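Local coordinates for probable hydrolase (Pseudomonas aeruginosa, PDB 7AL6), which is of unknown function but probably acts as a hydrolase, possibly a lipolytic one, of the alpha/beta hydrolase fold, at residues 33-38 against 100-104; 69-75 against 202-206. All coordinates share one frame; numbering follows the deposited sequence.

Contact 1: residues 33-38 against 100-104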
loop_
_atom_site.group_PDB
_atom_site.type_symbol
_atom_site.label_atom_id
_atom_site.label_comp_id
_atom_site.label_asym_id
_atom_site.label_seq_id
_atom_site.Cartn_x
_atom_site.Cartn_y
_atom_site.Cartn_z
ATOM N N LEU A 33 -11.859 23.879 -3.210
ATOM C CA LEU A 33 -11.395 22.850 -4.124
ATOM C C LEU A 33 -10.817 23.478 -5.401
ATOM O O LEU A 33 -11.473 24.305 -6.054
ATOM C CB LEU A 33 -12.557 21.911 -4.460
ATOM C CG LEU A 33 -13.325 21.301 -3.287
ATOM C CD1 LEU A 33 -14.398 20.378 -3.871
ATOM C CD2 LEU A 33 -12.378 20.506 -2.415
ATOM N N HIS A 34 -9.607 23.033 -5.799
ATOM C CA HIS A 34 -8.859 23.657 -6.880
ATOM C C HIS A 34 -9.087 22.926 -8.213
ATOM O O HIS A 34 -9.742 21.881 -8.301
ATOM C CB HIS A 34 -7.361 23.731 -6.528
ATOM C CG HIS A 34 -6.735 22.392 -6.259
ATOM N ND1 HIS A 34 -6.435 21.509 -7.270
ATOM C CD2 HIS A 34 -6.380 21.776 -5.097
ATOM C CE1 HIS A 34 -5.940 20.392 -6.748
ATOM N NE2 HIS A 34 -5.900 20.529 -5.432
ATOM N N GLY A 35 -8.451 23.454 -9.242
ATOM C CA GLY A 35 -8.489 22.974 -10.629
ATOM C C GLY A 35 -7.573 21.797 -10.894
ATOM O O GLY A 35 -6.710 21.520 -10.102
ATOM N N TRP A 36 -7.771 21.129 -12.012
ATOM C CA TRP A 36 -6.961 19.955 -12.399
ATOM C C TRP A 36 -5.483 20.375 -12.520
ATOM O O TRP A 36 -5.243 21.397 -13.133
ATOM C CB TRP A 36 -7.527 19.415 -13.699
ATOM C CG TRP A 36 -6.888 18.186 -14.244
ATOM C CD1 TRP A 36 -6.929 16.934 -13.729
ATOM C CD2 TRP A 36 -6.253 18.070 -15.517
ATOM N NE1 TRP A 36 -6.305 16.061 -14.566
ATOM C CE2 TRP A 36 -5.859 16.733 -15.659
ATOM C CE3 TRP A 36 -5.895 18.987 -16.507
ATOM C CZ2 TRP A 36 -5.165 16.287 -16.775
ATOM C CZ3 TRP A 36 -5.211 18.545 -17.608
ATOM C CH2 TRP A 36 -4.854 17.210 -17.738
ATOM N N LEU A 37 -4.561 19.655 -11.879
ATOM C CA LEU A 37 -3.084 19.866 -11.835
ATOM C C LEU A 37 -2.713 21.126 -11.043
ATOM O O LEU A 37 -1.574 21.456 -11.048
ATOM C CB LEU A 37 -2.440 19.879 -13.225
ATOM C CG LEU A 37 -2.805 18.730 -14.153
ATOM C CD1 LEU A 37 -2.050 18.822 -15.456
ATOM C CD2 LEU A 37 -2.585 17.385 -13.513
ATOM N N ASP A 38 -3.638 21.786 -10.357
ATOM C CA ASP A 38 -3.291 22.888 -9.475
ATOM C C ASP A 38 -3.164 22.352 -8.046
ATOM O O ASP A 38 -2.883 21.167 -7.870
ATOM C CB ASP A 38 -4.349 23.993 -9.581
ATOM C CG ASP A 38 -4.354 24.663 -10.950
ATOM O OD1 ASP A 38 -3.357 24.484 -11.681
ATOM O OD2 ASP A 38 -5.345 25.360 -11.281
ATOM N N GLY A 100 -15.337 26.246 -5.226
ATOM C CA GLY A 100 -14.658 25.417 -6.200
ATOM C C GLY A 100 -14.225 26.192 -7.422
ATOM O O GLY A 100 -14.976 27.015 -7.943
ATOM N N HIS A 101 -13.023 25.867 -7.915
ATOM C CA HIS A 101 -12.487 26.452 -9.134
ATOM C C HIS A 101 -12.331 25.366 -10.186
ATOM O O HIS A 101 -11.705 24.323 -9.942
ATOM C CB HIS A 101 -11.142 27.177 -8.903
ATOM C CG HIS A 101 -10.523 27.662 -10.180
ATOM N ND1 HIS A 101 -9.354 27.147 -10.689
ATOM C CD2 HIS A 101 -10.950 28.577 -11.078
ATOM C CE1 HIS A 101 -9.087 27.718 -11.847
ATOM N NE2 HIS A 101 -10.040 28.595 -12.104
ATOM N N SER A 102 -12.922 25.605 -11.354
ATOM C CA SER A 102 -12.785 24.732 -12.516
ATOM C C SER A 102 -13.142 23.287 -12.180
ATOM O O SER A 102 -14.296 23.011 -11.811
ATOM C CB SER A 102 -11.372 24.862 -13.091
ATOM O OG SER A 102 -11.340 24.319 -14.388
ATOM N N MET A 103 -12.220 22.333 -12.364
ATOM C CA MET A 103 -12.521 20.956 -11.940
ATOM C C MET A 103 -13.114 20.895 -10.529
ATOM O O MET A 103 -13.946 20.025 -10.216
ATOM C CB MET A 103 -11.263 20.072 -11.967
ATOM C CG MET A 103 -11.570 18.594 -11.681
ATOM S SD MET A 103 -10.085 17.516 -11.641
ATOM C CE MET A 103 -9.332 18.138 -10.125
ATOM N N GLY A 104 -12.621 21.743 -9.640
ATOM C CA GLY A 104 -13.113 21.724 -8.277
ATOM C C GLY A 104 -14.552 22.173 -8.188
ATOM O O GLY A 104 -15.274 21.770 -7.260
HETATM O O HOH W 1 -7.113 25.968 -9.518
#
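Met-103 runs its thioether aslant across the base of the Trp-36 side chain, with SD 3.8 Å from Trp-36 CB. Met-103 SD lies 4.8 Å from the centroid of the five-membered ring of Trp-36 and 69° off its normal, an oblique Met-aromatic contact. CG of Met-103 stands anti to the backbone N, and a bend at chi3 folds CE back to 3.8 Å from Trp-36 CA, against the backbone of the loop. Trp-36 itself leads away from 100-104, its indole lying over Leu-37 CG.

Behind this packing the backbones join as neighbouring parallel strands. Leu-33 O accepts from His-101 N at 2.9 Å, and the same oxygen receives a CA-H...O contact from Gly-100. Gly-104, without a side chain, brings its CA to 3.9 Å from Leu-33 CB.

A water links the loop to the strand end: it accepts from Gly-35 N, donates to Asp-38 OD2 at 2.6 Å and lies 2.8 Å from His-101 ND1. Asp-38 is also bonded to Arg-170 and His-264, and His-101 NE2 to the backbone of His-263. Gly-35 O takes His-34 ND1 and Asp-38 N from opposite faces of its plane, which ties down the type II turn 35-38.

Ser-102 has phi/psi of 53/-121°, a strained backbone between strand 96-101 and helix 103-114, and its OG is hydrogen-bonded to His-263 NE2. With Gly-100 and Gly-104 completing GxSxG, the geometry is consistent with the nucleophile elbow of an alpha/beta hydrolase, facing the loop that follows strand 28-33.

Contact 2: residues 69-75 against 202-206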
loop_
_atom_site.group_PDB
_atom_site.type_symbol
_atom_site.label_atom_id
_atom_site.label_comp_id
_atom_site.label_asym_id
_atom_site.label_seq_id
_atom_site.Cartn_x
_atom_site.Cartn_y
_atom_site.Cartn_z
ATOM N N ARG A 69 -2.829 8.480 -4.649
ATOM C CA ARG A 69 -3.675 7.339 -4.326
ATOM C C ARG A 69 -2.870 6.041 -4.366
ATOM O O ARG A 69 -1.870 5.929 -5.076
ATOM C CB ARG A 69 -4.828 7.221 -5.325
ATOM C CG ARG A 69 -5.798 8.420 -5.364
ATOM C CD ARG A 69 -7.121 8.011 -6.038
ATOM N NE ARG A 69 -8.015 9.141 -6.221
ATOM C CZ ARG A 69 -8.619 9.774 -5.220
ATOM N NH1 ARG A 69 -8.440 9.374 -3.979
ATOM N NH2 ARG A 69 -9.415 10.800 -5.471
ATOM N N ALA A 70 -3.346 5.045 -3.625
ATOM C CA ALA A 70 -2.731 3.722 -3.648
ATOM C C ALA A 70 -2.773 3.114 -5.049
ATOM O O ALA A 70 -3.501 3.566 -5.946
ATOM C CB ALA A 70 -3.424 2.794 -2.649
ATOM N N GLU A 71 -1.954 2.077 -5.234
ATOM C CA GLU A 71 -1.839 1.399 -6.522
ATOM C C GLU A 71 -3.201 0.935 -7.031
ATOM O O GLU A 71 -4.003 0.395 -6.263
ATOM C CB GLU A 71 -0.956 0.160 -6.359
ATOM C CG GLU A 71 0.450 0.412 -5.936
ATOM C CD GLU A 71 1.395 0.396 -7.115
ATOM O OE1 GLU A 71 2.544 -0.066 -6.943
ATOM O OE2 GLU A 71 0.984 0.837 -8.213
ATOM N N GLY A 72 -3.427 1.072 -8.330
ATOM C CA GLY A 72 -4.657 0.648 -8.969
ATOM C C GLY A 72 -5.875 1.541 -8.763
ATOM O O GLY A 72 -6.863 1.356 -9.469
ATOM N N ALA A 73 -5.844 2.493 -7.829
ATOM C CA ALA A 73 -6.978 3.389 -7.630
ATOM C C ALA A 73 -7.065 4.413 -8.759
ATOM O O ALA A 73 -6.064 4.783 -9.361
ATOM C CB ALA A 73 -6.879 4.097 -6.289
ATOM N N SER A 74 -8.276 4.854 -9.040
ATOM C CA SER A 74 -8.621 5.772 -10.144
ATOM C C SER A 74 -8.703 7.237 -9.699
ATOM O O SER A 74 -8.800 7.485 -8.536
ATOM C CB SER A 74 -9.897 5.287 -10.727
ATOM O OG SER A 74 -10.952 5.412 -9.809
ATOM N N TYR A 75 -8.648 8.176 -10.631
ATOM C CA TYR A 75 -8.796 9.621 -10.351
ATOM C C TYR A 75 -10.025 10.128 -11.118
ATOM O O TYR A 75 -9.906 11.004 -11.919
ATOM C CB TYR A 75 -7.544 10.421 -10.696
ATOM C CG TYR A 75 -6.364 10.282 -9.768
ATOM C CD1 TYR A 75 -5.435 9.277 -9.943
ATOM C CD2 TYR A 75 -6.119 11.204 -8.775
ATOM C CE1 TYR A 75 -4.324 9.159 -9.132
ATOM C CE2 TYR A 75 -5.017 11.100 -7.949
ATOM C CZ TYR A 75 -4.114 10.076 -8.130
ATOM O OH TYR A 75 -3.037 9.956 -7.332
ATOM N N ASP A 202 0.670 12.769 -10.542
ATOM C CA ASP A 202 0.467 11.341 -10.711
ATOM C C ASP A 202 0.182 11.124 -12.186
ATOM O O ASP A 202 -0.689 11.792 -12.763
ATOM C CB ASP A 202 -0.665 10.865 -9.819
ATOM C CG ASP A 202 -0.710 9.372 -9.655
ATOM O OD1 ASP A 202 -0.589 8.609 -10.663
ATOM O OD2 ASP A 202 -0.943 8.957 -8.488
ATOM N N ALA A 203 0.972 10.256 -12.813
ATOM C CA ALA A 203 0.769 9.982 -14.225
ATOM C C ALA A 203 -0.630 9.450 -14.504
ATOM O O ALA A 203 -1.120 9.583 -15.623
ATOM C CB ALA A 203 1.815 8.985 -14.713
ATOM N N ARG A 204 -1.288 8.846 -13.519
ATOM C CA ARG A 204 -2.643 8.377 -13.757
ATOM C C ARG A 204 -3.585 9.532 -14.070
ATOM O O ARG A 204 -4.654 9.304 -14.643
ATOM C CB ARG A 204 -3.156 7.589 -12.544
ATOM C CG ARG A 204 -2.454 6.238 -12.345
ATOM C CD ARG A 204 -2.976 5.582 -11.079
ATOM N NE ARG A 204 -2.253 6.078 -9.917
ATOM C CZ ARG A 204 -2.412 5.624 -8.683
ATOM N NH1 ARG A 204 -3.295 4.663 -8.430
ATOM N NH2 ARG A 204 -1.693 6.149 -7.701
ATOM N N LEU A 205 -3.228 10.755 -13.664
ATOM C CA LEU A 205 -4.076 11.902 -13.914
ATOM C C LEU A 205 -4.245 12.162 -15.406
ATOM O O LEU A 205 -5.136 12.930 -15.778
ATOM C CB LEU A 205 -3.493 13.157 -13.252
ATOM C CG LEU A 205 -3.642 13.142 -11.726
ATOM C CD1 LEU A 205 -2.858 14.202 -11.046
ATOM C CD2 LEU A 205 -5.119 13.270 -11.335
ATOM N N THR A 206 -3.381 11.582 -16.260
ATOM C CA THR A 206 -3.488 11.744 -17.713
ATOM C C THR A 206 -4.414 10.724 -18.359
ATOM O O THR A 206 -4.673 10.824 -19.557
ATOM C CB THR A 206 -2.104 11.629 -18.416
ATOM O OG1 THR A 206 -1.585 10.281 -18.327
ATOM C CG2 THR A 206 -1.128 12.548 -17.810
#
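Arg-204 drives its guanidinium into the carbonyls of the 69-75 loop. Arg-204 NH2 donates to Arg-69 O at 2.6 Å, from above the carbonyl plane, while Arg-204 NH1 makes a nearly straight bond (173°) to Ala-70 O at 2.7 Å; a weak third bond runs from NH1 to Ala-73 O. Tyr-75 approaches one face of the guanidinium with CE1, the ring almost perpendicular to it (86°), while its OH donates to Asp-202 OD2 at 2.6 Å, from above the carboxylate plane. On one face of the phenol, Leu-205 packs CD2 against Tyr-75 CD2 at 3.4 Å.

Ala-70 to Ala-73 form a type II beta turn, whose Ala-73 N reaches Ala-70 O from the face opposite to Arg-204 NH1. The arginine thus joins the loop leading into helix 77-91 to that between strand 196-199 and helix 215-223.

In the second shell, Asp-202 holds Arg-204 side-on: OD1 takes NE and OD2 takes NH2. Asp-202 OD1 also accepts from Arg-204 N at 2.9 Å, an Asx turn leading into the 3-10 segment 203-206. A bend at chi3 (-85°) turns the guanidinium beside this single carboxylate, which probably balances its charge. Tyr-75 OH also accepts from Arg-69 N at 3.1 Å, which fixes the hydroxyl between Asp-202 and that nitrogen. Farther out, Arg-69 is salt-bridged to Asp-83 of helix 77-91, and Ala-73 packs on Ala-73 of the second subunit.

Contact 1 lies at the heart of the chain, its centre about 2 Å from the chain centre, whereas contact 2 lies about 17 Å out; the two contact centres are also about 17 Å apart. They nevertheless touch: Trp-36 CZ2 is 3.5 Å from Leu-205 O, and Leu-37 CD2 is 4.0 Å from Leu-205 CD1. The turn beside the probable nucleophile elbow therefore abuts the 3-10 segment of contact 2. Tyr-80 of helix 77-91 supplies a second connection, meeting Met-103 of contact 1 and both Tyr-75 and Leu-205 of contact 2. A bound di(hydroxyethyl)ether lies about 8 Å from the Trp-36 side chain and about 10 Å from that of Tyr-75.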